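Local coordinates for protein alpha-L-rhamnosidase (Aspergillus terreus, PDB 6GSZ) that probably hydrolyses terminal non-reducing alpha-L-rhamnose residues in alpha-L-rhamnosides, as a calcium-binding glycosidase, at residues S456-C461 with N760-G765; L468-D473 with S525-A530; S506-Y511 with K556-K561; Q577-L582 with Y599-A604. One frame throughout, in Å; residues are numbered along the deposited sequence.

Contact 1 of 4, residues S456-C461 with N760-G765; sequences SIPTDC and NHYAVG. With BGC (beta-D-glucopyranose), chain B; EDO (1,2-ethanediol), chain C.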
# COMPACT_ATOMS: atom_id res chain seq x y z
N SER A 456 1.69 -6.17 -0.18
CA SER A 456 2.72 -6.36 -1.26
C SER A 456 2.41 -5.41 -2.45
O SER A 456 3.31 -4.72 -2.91
CB SER A 456 2.93 -7.85 -1.69
OG SER A 456 4.02 -7.93 -2.54
N ILE A 457 1.16 -5.45 -2.93
CA ILE A 457 0.62 -4.61 -4.01
C ILE A 457 -0.63 -3.91 -3.46
O ILE A 457 -1.20 -4.35 -2.46
CB ILE A 457 0.30 -5.45 -5.26
CG1 ILE A 457 -0.80 -6.46 -4.97
CG2 ILE A 457 1.55 -6.11 -5.82
CD1 ILE A 457 -1.53 -6.95 -6.22
N PRO A 458 -1.09 -2.80 -4.07
CA PRO A 458 -2.31 -2.14 -3.65
C PRO A 458 -3.51 -2.88 -4.25
O PRO A 458 -3.79 -2.77 -5.44
CB PRO A 458 -2.16 -0.72 -4.20
CG PRO A 458 -1.28 -0.90 -5.44
CD PRO A 458 -0.45 -2.14 -5.20
N THR A 459 -4.18 -3.61 -3.38
CA THR A 459 -5.26 -4.50 -3.81
C THR A 459 -6.62 -3.79 -3.77
O THR A 459 -6.83 -2.87 -3.00
CB THR A 459 -5.38 -5.78 -2.97
OG1 THR A 459 -5.56 -5.48 -1.60
CG2 THR A 459 -4.16 -6.68 -3.07
N ASP A 460 -7.53 -4.23 -4.65
CA ASP A 460 -8.89 -3.80 -4.58
C ASP A 460 -9.57 -4.25 -3.28
O ASP A 460 -10.32 -3.51 -2.65
CB ASP A 460 -9.73 -4.26 -5.76
CG ASP A 460 -9.85 -5.78 -5.95
OD1 ASP A 460 -8.85 -6.51 -5.73
OD2 ASP A 460 -10.97 -6.19 -6.33
N CYS A 461 -9.35 -5.53 -2.93
CA CYS A 461 -9.95 -6.08 -1.73
C CYS A 461 -9.11 -7.26 -1.23
O CYS A 461 -8.23 -7.71 -1.95
CB CYS A 461 -11.40 -6.54 -1.96
SG CYS A 461 -11.60 -7.78 -3.26
N ASN A 760 -14.47 -4.21 2.18
CA ASN A 760 -13.13 -3.71 2.49
C ASN A 760 -12.40 -3.29 1.21
O ASN A 760 -11.48 -3.96 0.75
CB ASN A 760 -12.32 -4.75 3.26
CG ASN A 760 -11.18 -4.17 4.05
OD1 ASN A 760 -10.86 -2.97 3.90
ND2 ASN A 760 -10.53 -4.96 4.89
N HIS A 761 -12.83 -2.15 0.67
CA HIS A 761 -12.23 -1.48 -0.51
C HIS A 761 -11.90 -0.04 -0.11
O HIS A 761 -12.78 0.58 0.48
CB HIS A 761 -13.27 -1.39 -1.65
CG HIS A 761 -13.27 -2.44 -2.70
ND1 HIS A 761 -13.65 -3.75 -2.43
CD2 HIS A 761 -13.05 -2.36 -4.03
CE1 HIS A 761 -13.60 -4.43 -3.56
NE2 HIS A 761 -13.22 -3.60 -4.58
N TYR A 762 -10.68 0.45 -0.39
CA TYR A 762 -10.35 1.85 -0.03
C TYR A 762 -10.92 2.92 -0.94
O TYR A 762 -10.85 4.10 -0.55
CB TYR A 762 -8.83 2.03 0.14
CG TYR A 762 -7.91 1.55 -0.95
CD1 TYR A 762 -8.09 1.88 -2.27
CD2 TYR A 762 -6.83 0.73 -0.64
CE1 TYR A 762 -7.20 1.49 -3.25
CE2 TYR A 762 -5.94 0.31 -1.62
CZ TYR A 762 -6.16 0.62 -2.95
OH TYR A 762 -5.27 0.19 -3.90
N ALA A 763 -11.52 2.61 -2.09
CA ALA A 763 -11.93 3.69 -3.01
C ALA A 763 -12.80 4.73 -2.33
O ALA A 763 -12.53 5.91 -2.51
CB ALA A 763 -12.64 3.12 -4.23
N VAL A 764 -13.88 4.33 -1.63
CA VAL A 764 -14.82 5.29 -0.94
C VAL A 764 -14.05 6.06 0.13
O VAL A 764 -14.38 7.23 0.46
CB VAL A 764 -16.00 4.45 -0.37
CG1 VAL A 764 -16.63 4.99 0.86
CG2 VAL A 764 -17.01 4.14 -1.48
N GLY A 765 -12.96 5.45 0.63
CA GLY A 765 -12.11 6.04 1.63
C GLY A 765 -11.27 7.19 1.08
O GLY A 765 -10.55 7.82 1.85
C2 BGC B . -12.21 -2.97 -8.53
C3 BGC B . -12.62 -2.11 -9.69
C4 BGC B . -12.95 -2.82 -10.99
C5 BGC B . -13.87 -3.88 -10.60
C6 BGC B . -14.25 -4.56 -11.90
C1 BGC B . -13.18 -4.12 -8.37
O1 BGC B . -12.85 -4.83 -7.19
O2 BGC B . -12.48 -2.31 -7.31
O3 BGC B . -11.56 -1.39 -10.04
O4 BGC B . -13.49 -2.02 -12.06
O5 BGC B . -13.37 -4.82 -9.60
O6 BGC B . -15.04 -5.71 -11.59
C1 EDO C . 6.68 -3.34 -2.03
O1 EDO C . 5.82 -4.52 -1.91
C2 EDO C . 7.50 -3.02 -0.78
O2 EDO C . 6.83 -2.06 0.14
O HOH W 1 -5.91 -1.15 -6.14
O HOH W 2 -9.12 -1.21 -2.11
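His-761 lays the face of its imidazole against the backbone of Asp-460, and three kinds of evidence define the meeting. The first is carbonyl-to-ring packing: Asp-460 O sits 3.1 Å above the ring plane, over the centre, and Cys-461 CB lies 3.4 Å from His-761 CE1. The second is a shared grip on beta-D-glucopyranose. His-761 NE2 donates to sugar O1 at 2.9 Å with an N-H...O angle of 164°, while O1 donates to Asp-460 OD2 at 2.5 Å, a very short bond. ND1 is bonded to Ser-758 OG, which helps fix the ring's rotation. The third is water mediation. One water accepts from Tyr-762 OH and donates to Pro-458 O; another, over the Tyr-762 ring, accepts from Tyr-762 N and donates to Thr-459 O and, at 2.6 Å, to Asp-460 O. With Tyr-762 CG between its backbone N and carbonyl carbon (chi1 51°), the ring is sent toward Pro-458, whose CB lies 3.3 Å from Tyr-762 OH. Both segments lie in loops of the six-hairpin glycosidase domain, the first between helices 437-453 and 471-484, the second passing into a 3-10 turn at 764-765 before helix 768-775; helix 488-503 packs on Pro-458, and helix 471-484 touches Tyr-762 and His-761.

Contact 2 of 4, residues L468-D473 with S525-A530; sequences LGWTGD and SIWGDA. With BGC (beta-D-glucopyranose), chain B.
Trp-470 and Trp-527 share one first torsion, CG standing anti to the carbonyl carbon (chi1 -82° in Trp-470), but their indoles are turned opposite ways about CB-CG. The outcome is a rim-to-rim meeting with planes at 88°, in which neither ring lies over the other's face; Trp-470 CE3 comes 3.4 Å from Trp-527 NE1. The face of Trp-527 is taken instead by backbone: Gly-472 CA stands 3.5 Å from the centroid of the five-membered ring, only 4° off its normal, a CH-pi contact made at close range because glycine brings no CB between chain and ring. Thr-471 comes to the same indole obliquely, its OG1 3.5 Å from Trp-527 CD1, while that hydroxyl is bonded to Tyr-511 O. Beyond the indole, Ala-530 CB rests 3.5 Å from Thr-471 O.

Asp-473 and the indole N-H of Trp-527 turn to beta-D-glucopyranose. Sugar O3 donates to Asp-473 OD1 and accepts from Trp-527 NE1 at 3.0 Å, while O2 donates to the second carboxylate oxygen, OD2, at 2.6 Å, so Asp-473 holds two neighbouring hydroxyls. Trp-470 forms the platform: sugar C4 lies 3.6 Å above its plane, toward the rim, and the indole's NE1 is tied to Glu-466.

Trp-470 is the N-cap residue of helix 471-484, whose first turn supplies Gly-472 and Asp-473. The partner loop makes a type I turn from Trp-527 to Ala-530, leading directly into helix 530-542, and helix 598-619 packs against Ile-526.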
# COMPACT_ATOMS: atom_id res chain seq x y z
N LEU A 468 -6.49 -8.08 -6.50
CA LEU A 468 -5.62 -7.77 -7.63
C LEU A 468 -5.23 -6.29 -7.57
O LEU A 468 -5.93 -5.46 -6.91
CB LEU A 468 -6.36 -8.04 -8.94
CG LEU A 468 -6.97 -9.43 -9.07
CD1 LEU A 468 -7.77 -9.56 -10.35
CD2 LEU A 468 -5.90 -10.54 -8.98
N GLY A 469 -4.15 -5.98 -8.27
CA GLY A 469 -3.65 -4.59 -8.26
C GLY A 469 -4.41 -3.66 -9.19
O GLY A 469 -3.88 -3.22 -10.21
N TRP A 470 -5.70 -3.47 -8.88
CA TRP A 470 -6.57 -2.67 -9.73
C TRP A 470 -6.10 -1.20 -9.83
O TRP A 470 -5.92 -0.48 -8.84
CB TRP A 470 -8.01 -2.76 -9.25
CG TRP A 470 -8.71 -4.00 -9.72
CD1 TRP A 470 -8.92 -5.16 -9.03
CD2 TRP A 470 -9.35 -4.17 -10.99
NE1 TRP A 470 -9.65 -6.03 -9.80
CE2 TRP A 470 -9.91 -5.46 -11.02
CE3 TRP A 470 -9.48 -3.35 -12.10
CZ2 TRP A 470 -10.61 -5.93 -12.12
CZ3 TRP A 470 -10.17 -3.80 -13.20
CH2 TRP A 470 -10.72 -5.10 -13.21
N THR A 471 -5.87 -0.79 -11.07
CA THR A 471 -5.23 0.50 -11.37
C THR A 471 -6.10 1.70 -11.00
O THR A 471 -5.62 2.68 -10.45
CB THR A 471 -4.78 0.48 -12.84
OG1 THR A 471 -5.87 0.12 -13.70
CG2 THR A 471 -3.62 -0.46 -13.03
N GLY A 472 -7.39 1.66 -11.33
CA GLY A 472 -8.22 2.80 -11.08
C GLY A 472 -8.36 3.08 -9.58
O GLY A 472 -8.37 4.24 -9.13
N ASP A 473 -8.46 2.03 -8.76
CA ASP A 473 -8.70 2.19 -7.34
C ASP A 473 -7.52 2.95 -6.70
O ASP A 473 -7.73 3.85 -5.88
CB ASP A 473 -8.90 0.84 -6.64
CG ASP A 473 -10.01 -0.03 -7.19
OD1 ASP A 473 -10.07 -0.18 -8.44
OD2 ASP A 473 -10.83 -0.51 -6.37
N SER A 525 -9.95 4.95 -19.53
CA SER A 525 -9.71 6.14 -18.72
C SER A 525 -9.76 5.75 -17.24
O SER A 525 -10.36 4.73 -16.90
CB SER A 525 -10.74 7.19 -19.00
OG SER A 525 -12.00 6.80 -18.49
N ILE A 526 -9.07 6.53 -16.40
CA ILE A 526 -9.01 6.43 -14.92
C ILE A 526 -8.11 5.27 -14.50
O ILE A 526 -7.17 5.48 -13.78
CB ILE A 526 -10.40 6.39 -14.25
CG1 ILE A 526 -11.32 7.50 -14.77
CG2 ILE A 526 -10.23 6.46 -12.73
CD1 ILE A 526 -12.74 7.36 -14.32
N TRP A 527 -8.49 4.05 -14.91
CA TRP A 527 -7.69 2.83 -14.74
C TRP A 527 -6.39 2.99 -15.53
O TRP A 527 -5.34 3.05 -14.90
CB TRP A 527 -8.55 1.63 -15.19
CG TRP A 527 -9.48 1.17 -14.10
CD1 TRP A 527 -9.35 0.03 -13.36
CD2 TRP A 527 -10.68 1.80 -13.62
NE1 TRP A 527 -10.35 -0.06 -12.44
CE2 TRP A 527 -11.18 1.02 -12.56
CE3 TRP A 527 -11.39 2.96 -13.95
CZ2 TRP A 527 -12.34 1.34 -11.85
CZ3 TRP A 527 -12.53 3.29 -13.24
CH2 TRP A 527 -13.00 2.49 -12.20
N GLY A 528 -6.44 3.21 -16.84
CA GLY A 528 -5.22 3.37 -17.56
C GLY A 528 -4.46 4.63 -17.15
O GLY A 528 -3.22 4.66 -17.17
N ASP A 529 -5.22 5.67 -16.80
CA ASP A 529 -4.65 6.94 -16.38
C ASP A 529 -3.83 6.81 -15.09
O ASP A 529 -3.12 7.76 -14.75
CB ASP A 529 -5.70 8.03 -16.24
CG ASP A 529 -6.27 8.46 -17.60
OD1 ASP A 529 -5.44 8.87 -18.47
OD2 ASP A 529 -7.52 8.40 -17.72
N ALA A 530 -3.92 5.68 -14.36
CA ALA A 530 -3.08 5.51 -13.18
C ALA A 530 -1.59 5.68 -13.47
O ALA A 530 -0.83 6.09 -12.55
CB ALA A 530 -3.32 4.17 -12.55
C2 BGC B . -12.21 -2.97 -8.53
C3 BGC B . -12.62 -2.11 -9.69
C4 BGC B . -12.95 -2.82 -10.99
C5 BGC B . -13.87 -3.88 -10.60
C6 BGC B . -14.25 -4.56 -11.90
C1 BGC B . -13.18 -4.12 -8.37
O1 BGC B . -12.85 -4.83 -7.19
O2 BGC B . -12.48 -2.31 -7.31
O3 BGC B . -11.56 -1.39 -10.04
O4 BGC B . -13.49 -2.02 -12.06
O5 BGC B . -13.37 -4.82 -9.60
O6 BGC B . -15.04 -5.71 -11.59

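Contact 3 of 4, residues S506-Y511 with K556-K561; sequences SYSLPY and KDWVDK. With NAG (2-acetamido-2-deoxy-beta-D-glucopyranose), chain D; NAG (2-acetamido-2-deoxy-beta-D-glucopyranose), chain E; BMA (beta-D-mannopyranose), chain F; MAN (alpha-D-mannopyranose), chain G.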
# COMPACT_ATOMS: atom_id res chain seq x y z
N SER A 506 1.27 -2.78 -25.82
CA SER A 506 1.11 -1.75 -26.87
C SER A 506 0.86 -0.36 -26.26
O SER A 506 0.01 0.43 -26.74
CB SER A 506 0.01 -2.15 -27.82
OG SER A 506 0.33 -3.40 -28.45
N TYR A 507 1.57 -0.10 -25.15
CA TYR A 507 1.66 1.21 -24.47
C TYR A 507 0.40 1.52 -23.67
O TYR A 507 0.31 2.57 -23.03
CB TYR A 507 2.02 2.35 -25.41
CG TYR A 507 3.30 2.09 -26.15
CD1 TYR A 507 4.53 2.12 -25.48
CD2 TYR A 507 3.30 1.77 -27.50
CE1 TYR A 507 5.71 1.88 -26.15
CE2 TYR A 507 4.49 1.54 -28.17
CZ TYR A 507 5.69 1.58 -27.50
OH TYR A 507 6.86 1.36 -28.18
N SER A 508 -0.56 0.60 -23.64
CA SER A 508 -1.71 0.65 -22.78
C SER A 508 -1.38 -0.04 -21.45
O SER A 508 -0.57 -0.93 -21.37
CB SER A 508 -2.89 -0.03 -23.48
OG SER A 508 -4.06 0.14 -22.73
N LEU A 509 -2.05 0.36 -20.38
CA LEU A 509 -1.87 -0.24 -19.07
C LEU A 509 -2.91 -1.34 -18.87
O LEU A 509 -4.10 -1.11 -19.01
CB LEU A 509 -2.00 0.84 -18.00
CG LEU A 509 -1.62 0.43 -16.60
CD1 LEU A 509 -0.12 0.14 -16.50
CD2 LEU A 509 -2.05 1.52 -15.62
N PRO A 510 -2.49 -2.58 -18.54
CA PRO A 510 -3.46 -3.60 -18.14
C PRO A 510 -4.30 -3.11 -16.96
O PRO A 510 -3.87 -2.26 -16.20
CB PRO A 510 -2.61 -4.80 -17.78
CG PRO A 510 -1.36 -4.60 -18.56
CD PRO A 510 -1.11 -3.10 -18.54
N TYR A 511 -5.49 -3.66 -16.82
CA TYR A 511 -6.39 -3.25 -15.75
C TYR A 511 -5.82 -3.49 -14.36
O TYR A 511 -6.07 -2.72 -13.44
CB TYR A 511 -7.77 -3.88 -15.90
CG TYR A 511 -8.46 -3.54 -17.20
CD1 TYR A 511 -8.17 -2.40 -17.94
CD2 TYR A 511 -9.51 -4.35 -17.63
CE1 TYR A 511 -8.80 -2.18 -19.15
CE2 TYR A 511 -10.16 -4.11 -18.82
CZ TYR A 511 -9.81 -3.02 -19.58
OH TYR A 511 -10.44 -2.79 -20.78
N LYS A 556 4.14 9.30 -20.43
CA LYS A 556 4.19 9.85 -21.76
C LYS A 556 3.71 8.85 -22.82
O LYS A 556 2.94 9.19 -23.71
CB LYS A 556 5.60 10.35 -22.07
CG LYS A 556 5.80 10.84 -23.50
CD LYS A 556 7.06 11.65 -23.67
CE LYS A 556 7.46 11.93 -25.11
NZ LYS A 556 6.43 12.53 -25.99
N ASP A 557 4.12 7.58 -22.70
CA ASP A 557 3.72 6.60 -23.70
C ASP A 557 2.21 6.34 -23.62
O ASP A 557 1.58 6.09 -24.65
CB ASP A 557 4.46 5.28 -23.52
CG ASP A 557 5.89 5.28 -24.02
OD1 ASP A 557 6.28 6.22 -24.77
OD2 ASP A 557 6.64 4.31 -23.68
N TRP A 558 1.62 6.41 -22.42
CA TRP A 558 0.19 6.25 -22.28
C TRP A 558 -0.56 7.32 -23.09
O TRP A 558 -1.49 7.01 -23.86
CB TRP A 558 -0.20 6.28 -20.82
CG TRP A 558 -1.66 6.40 -20.56
CD1 TRP A 558 -2.29 7.46 -20.00
CD2 TRP A 558 -2.70 5.46 -20.86
NE1 TRP A 558 -3.64 7.26 -19.91
CE2 TRP A 558 -3.92 6.01 -20.42
CE3 TRP A 558 -2.74 4.17 -21.43
CZ2 TRP A 558 -5.15 5.38 -20.55
CZ3 TRP A 558 -3.97 3.56 -21.56
CH2 TRP A 558 -5.15 4.12 -21.09
N VAL A 559 -0.19 8.59 -22.87
CA VAL A 559 -0.88 9.66 -23.56
C VAL A 559 -0.60 9.56 -25.07
O VAL A 559 -1.51 9.73 -25.89
CB VAL A 559 -0.49 11.02 -22.98
CG1 VAL A 559 -1.05 12.18 -23.76
CG2 VAL A 559 -0.96 11.09 -21.54
N ASP A 560 0.66 9.31 -25.44
CA ASP A 560 1.04 9.37 -26.83
C ASP A 560 0.47 8.20 -27.65
O ASP A 560 0.16 8.38 -28.85
CB ASP A 560 2.54 9.38 -26.98
CG ASP A 560 3.22 10.66 -26.51
OD1 ASP A 560 2.49 11.69 -26.28
OD2 ASP A 560 4.48 10.62 -26.44
N LYS A 561 0.47 6.99 -27.07
CA LYS A 561 0.27 5.77 -27.85
C LYS A 561 -0.75 4.79 -27.24
O LYS A 561 -1.17 3.83 -27.92
CB LYS A 561 1.62 5.06 -28.01
CG LYS A 561 2.67 5.86 -28.76
CD LYS A 561 4.00 5.14 -28.94
CE LYS A 561 5.08 6.00 -29.55
NZ LYS A 561 6.35 5.23 -29.64
C1 NAG D . 2.92 15.72 -28.39
C2 NAG D . 4.15 14.77 -28.53
C3 NAG D . 3.87 13.73 -29.61
C4 NAG D . 2.51 13.05 -29.36
C5 NAG D . 1.41 14.03 -29.04
C6 NAG D . 0.13 13.35 -28.55
C7 NAG D . 6.24 15.78 -27.88
C8 NAG D . 7.46 16.54 -28.27
N2 NAG D . 5.38 15.46 -28.83
O3 NAG D . 4.94 12.76 -29.64
O4 NAG D . 2.05 12.36 -30.54
O5 NAG D . 1.80 15.00 -28.04
O6 NAG D . 0.24 12.94 -27.17
O7 NAG D . 6.02 15.53 -26.67
C1 NAG E . 2.41 11.00 -30.66
C2 NAG E . 1.40 10.35 -31.57
C3 NAG E . 1.83 8.92 -31.89
C4 NAG E . 3.27 8.89 -32.38
C5 NAG E . 4.20 9.60 -31.40
C6 NAG E . 5.61 9.71 -31.96
C7 NAG E . -0.90 11.14 -31.30
C8 NAG E . -2.16 10.98 -30.50
N2 NAG E . 0.11 10.34 -30.95
O3 NAG E . 0.96 8.36 -32.88
O4 NAG E . 3.68 7.54 -32.46
O5 NAG E . 3.71 10.93 -31.21
O6 NAG E . 6.40 10.46 -31.00
O7 NAG E . -0.81 11.99 -32.19
C1 BMA F . 4.10 7.10 -33.76
C2 BMA F . 5.05 5.92 -33.65
C3 BMA F . 5.39 5.41 -35.06
C4 BMA F . 4.10 5.09 -35.83
C5 BMA F . 3.07 6.22 -35.77
C6 BMA F . 1.71 5.72 -36.22
O2 BMA F . 4.39 4.92 -32.89
O3 BMA F . 6.14 4.21 -35.00
O4 BMA F . 4.45 4.88 -37.19
O5 BMA F . 2.93 6.73 -34.43
O6 BMA F . 0.83 6.85 -36.17
C1 MAN G . 7.48 4.35 -35.53
C2 MAN G . 8.07 2.95 -35.73
C3 MAN G . 8.38 2.31 -34.38
C4 MAN G . 9.10 3.27 -33.44
C5 MAN G . 8.40 4.64 -33.37
C6 MAN G . 9.06 5.67 -32.45
O2 MAN G . 9.32 2.97 -36.46
O3 MAN G . 9.24 1.18 -34.57
O4 MAN G . 9.11 2.64 -32.16
O5 MAN G . 8.28 5.20 -34.69
O6 MAN G . 8.04 6.50 -31.84
O HOH W 3 6.26 2.73 -30.62
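A glycan-covered, calcium-bridged surface of the six-hairpin domain is where the loop carrying Tyr-507 meets helix 545-562 near its C-terminal end. Tyr-507 and Lys-561 lie side by side and point the same way. The lysine chain, extended beyond CG, runs over one face of the phenol, with CD 4.0 Å from the ring centroid and 23° off the normal, a CH-pi contact. Lys-561 CB also reaches Tyr-507 CB at 3.8 Å. Asp-557 approaches the ring obliquely, its carboxylate plane turned 69° from it and OD2 3.5 Å from Tyr-507 CD1; the charge of this acid is answered by a salt bridge to Arg-499.

Helix and loop are also joined by metal, since Ser-506 O and Lys-561 O are both ligands of one calcium ion. The helix has a wider pi-type turn at 558-561, just where Lys-561 contributes that carbonyl.

Farther in, Trp-558 turns the edge of its indole to the loop, its CZ3 3.6 Å from Ser-508 OG. With CG anti to the backbone N (chi1 168°), the ring extends inward far enough for NE1 to bond Asp-529 OD1. Leu-509 N, buried beside this ring, has no polar partner in the model.

At the outer end, Lys-561 NZ donates to O6 of the alpha-D-mannopyranose at 3.1 Å and to a water, 2.7 Å away, that also bonds Tyr-507 OH. The backbone O of Asp-560 accepts from N2 of the second N-acetylglucosamine. Asp-560 OD1 accepts from O6 of the first, and Asp-560 OD2 uses its syn lone pair to take the Lys-556 NZ salt bridge.

Contact 4 of 4, residues Q577-L582 with Y599-A604; sequences QWADWL and YLVSDA. With BGC (beta-D-glucopyranose), chain B.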
# COMPACT_ATOMS: atom_id res chain seq x y z
N GLN A 577 -15.39 1.22 -21.40
CA GLN A 577 -14.95 2.10 -20.34
C GLN A 577 -15.58 1.68 -18.99
O GLN A 577 -16.77 1.33 -18.94
CB GLN A 577 -15.26 3.57 -20.61
CG GLN A 577 -14.58 4.14 -21.84
CD GLN A 577 -13.08 4.27 -21.71
OE1 GLN A 577 -12.52 4.29 -20.60
NE2 GLN A 577 -12.42 4.42 -22.87
N TRP A 578 -14.76 1.67 -17.92
CA TRP A 578 -15.24 1.57 -16.55
C TRP A 578 -15.93 2.87 -16.10
O TRP A 578 -17.05 2.86 -15.52
CB TRP A 578 -14.08 1.27 -15.58
CG TRP A 578 -13.28 0.04 -15.89
CD1 TRP A 578 -12.02 -0.03 -16.42
CD2 TRP A 578 -13.72 -1.32 -15.72
NE1 TRP A 578 -11.67 -1.35 -16.61
CE2 TRP A 578 -12.67 -2.14 -16.15
CE3 TRP A 578 -14.88 -1.90 -15.22
CZ2 TRP A 578 -12.75 -3.53 -16.10
CZ3 TRP A 578 -14.97 -3.27 -15.18
CH2 TRP A 578 -13.91 -4.07 -15.60
N ALA A 579 -15.26 3.99 -16.39
CA ALA A 579 -15.75 5.38 -16.12
C ALA A 579 -16.28 5.46 -14.68
O ALA A 579 -15.55 5.10 -13.75
CB ALA A 579 -16.73 5.81 -17.18
N ASP A 580 -17.47 6.06 -14.46
CA ASP A 580 -17.93 6.31 -13.09
C ASP A 580 -18.56 5.06 -12.48
O ASP A 580 -19.74 5.04 -12.10
CB ASP A 580 -18.85 7.53 -13.00
CG ASP A 580 -18.93 8.11 -11.59
OD1 ASP A 580 -17.94 7.97 -10.81
OD2 ASP A 580 -19.99 8.71 -11.26
N TRP A 581 -17.70 4.06 -12.27
CA TRP A 581 -18.03 2.76 -11.73
C TRP A 581 -18.70 2.90 -10.36
O TRP A 581 -18.21 3.63 -9.52
CB TRP A 581 -16.70 1.99 -11.65
CG TRP A 581 -16.78 0.55 -11.23
CD1 TRP A 581 -16.39 0.05 -10.01
CD2 TRP A 581 -17.25 -0.56 -12.01
NE1 TRP A 581 -16.58 -1.31 -10.01
CE2 TRP A 581 -17.09 -1.70 -11.21
CE3 TRP A 581 -17.74 -0.69 -13.32
CZ2 TRP A 581 -17.41 -2.98 -11.68
CZ3 TRP A 581 -18.10 -1.96 -13.76
CH2 TRP A 581 -17.92 -3.08 -12.95
N LEU A 582 -19.79 2.15 -10.13
CA LEU A 582 -20.43 2.04 -8.82
C LEU A 582 -21.07 3.37 -8.39
O LEU A 582 -21.27 3.60 -7.22
CB LEU A 582 -19.45 1.46 -7.78
CG LEU A 582 -19.30 -0.06 -7.82
CD1 LEU A 582 -18.21 -0.53 -6.88
CD2 LEU A 582 -20.63 -0.74 -7.53
N TYR A 599 -18.04 8.50 -21.92
CA TYR A 599 -17.08 9.25 -22.75
C TYR A 599 -16.92 10.68 -22.23
O TYR A 599 -15.81 11.23 -22.37
CB TYR A 599 -17.46 9.15 -24.24
CG TYR A 599 -17.51 7.71 -24.67
CD1 TYR A 599 -16.38 6.92 -24.70
CD2 TYR A 599 -18.73 7.11 -24.91
CE1 TYR A 599 -16.44 5.56 -24.99
CE2 TYR A 599 -18.80 5.76 -25.22
CZ TYR A 599 -17.66 4.98 -25.23
OH TYR A 599 -17.76 3.64 -25.49
N LEU A 600 -17.96 11.27 -21.64
CA LEU A 600 -17.79 12.57 -20.96
C LEU A 600 -16.76 12.38 -19.84
O LEU A 600 -15.77 13.12 -19.72
CB LEU A 600 -19.13 13.02 -20.41
CG LEU A 600 -19.21 14.40 -19.74
CD1 LEU A 600 -20.69 14.78 -19.65
CD2 LEU A 600 -18.61 14.37 -18.33
N VAL A 601 -16.95 11.29 -19.06
CA VAL A 601 -16.03 10.97 -17.97
C VAL A 601 -14.61 10.73 -18.52
O VAL A 601 -13.62 11.27 -18.00
CB VAL A 601 -16.51 9.77 -17.14
CG1 VAL A 601 -15.48 9.28 -16.14
CG2 VAL A 601 -17.79 10.10 -16.38
N SER A 602 -14.52 9.89 -19.55
CA SER A 602 -13.23 9.52 -20.11
C SER A 602 -12.47 10.72 -20.67
O SER A 602 -11.26 10.85 -20.51
CB SER A 602 -13.43 8.43 -21.15
OG SER A 602 -13.90 7.20 -20.58
N ASP A 603 -13.19 11.56 -21.41
CA ASP A 603 -12.57 12.73 -22.01
C ASP A 603 -12.10 13.71 -20.94
O ASP A 603 -11.00 14.32 -21.11
CB ASP A 603 -13.55 13.43 -22.94
CG ASP A 603 -13.80 12.70 -24.26
OD1 ASP A 603 -13.02 11.75 -24.59
OD2 ASP A 603 -14.78 13.08 -24.96
N ALA A 604 -12.87 13.82 -19.85
CA ALA A 604 -12.43 14.69 -18.74
C ALA A 604 -11.09 14.19 -18.19
O ALA A 604 -10.16 14.98 -17.99
CB ALA A 604 -13.47 14.77 -17.67
C2 BGC B . -12.21 -2.97 -8.53
C3 BGC B . -12.62 -2.11 -9.69
C4 BGC B . -12.95 -2.82 -10.99
C5 BGC B . -13.87 -3.88 -10.60
C6 BGC B . -14.25 -4.56 -11.90
C1 BGC B . -13.18 -4.12 -8.37
O1 BGC B . -12.85 -4.83 -7.19
O2 BGC B . -12.48 -2.31 -7.31
O3 BGC B . -11.56 -1.39 -10.04
O4 BGC B . -13.49 -2.02 -12.06
O5 BGC B . -13.37 -4.82 -9.60
O6 BGC B . -15.04 -5.71 -11.59
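Ser-602 OG is gripped by the backbone of its own helix, at Lys-598 O, and by the hydroxyl of Ser-525, while the side chain of Gln-577 leans on it from across the contact. Its distances to Gln-577 CD and OE1 are both 3.2 Å, and CG follows at 3.4 Å, so the hydroxyl sits over the face of the amide, on the side of its C=O bond. The pair is not hydrogen-bonded: OE1 accepts instead from Ser-525 N, and NE2 bonds Thr-575 OG1, which together hold the amide's rotation. Bending at chi2 (-68°) folds the glutamine back into this position. Tyr-599 meets the aliphatic part of the glutamine obliquely, CE1 3.9 Å from Gln-577 CG, with ring and amide planes 82° apart and its OH bonded to Thr-575 O. All this ties a loop of the six-hairpin domain to helix 598-619, and the same loop carries Trp-578 and Trp-581 of the sugar pocket on its far side. Beta-D-glucopyranose O4 stands 3.4 Å above the Trp-578 plane, whereas Trp-581 CZ2 reaches sugar C6 at 3.5 Å. On the helix side the apolar part is Ala-579 CB against Val-601 CG1, 3.8 Å apart. Asp-580 directs its carboxylate elsewhere, to Thr-657 OG1 and Ala-697 N.

Contacts 1, 2 and 4 converge on one bound beta-D-glucopyranose: contact 1 holds O1, contact 2 holds O2 and O3, and the tryptophans of contact 4 lie beside O4 and C6. Contact 2 is the hub, its centre about 12 Å from the centre of each of the other three. Asp-460 OD1 joins it to contact 1 through Leu-468 N at 2.9 Å, a probable hydrogen bond. Toward contact 3, Trp-470 CZ3 packs 3.6 Å from Tyr-511 CB, linking pocket scaffold to glycan-covered surface. Contact 4 is reached through Trp-527 CZ3 and Trp-578 CB, 3.5 Å apart. Contacts 1 and 3 do not touch, their nearest atoms being about 8 Å apart.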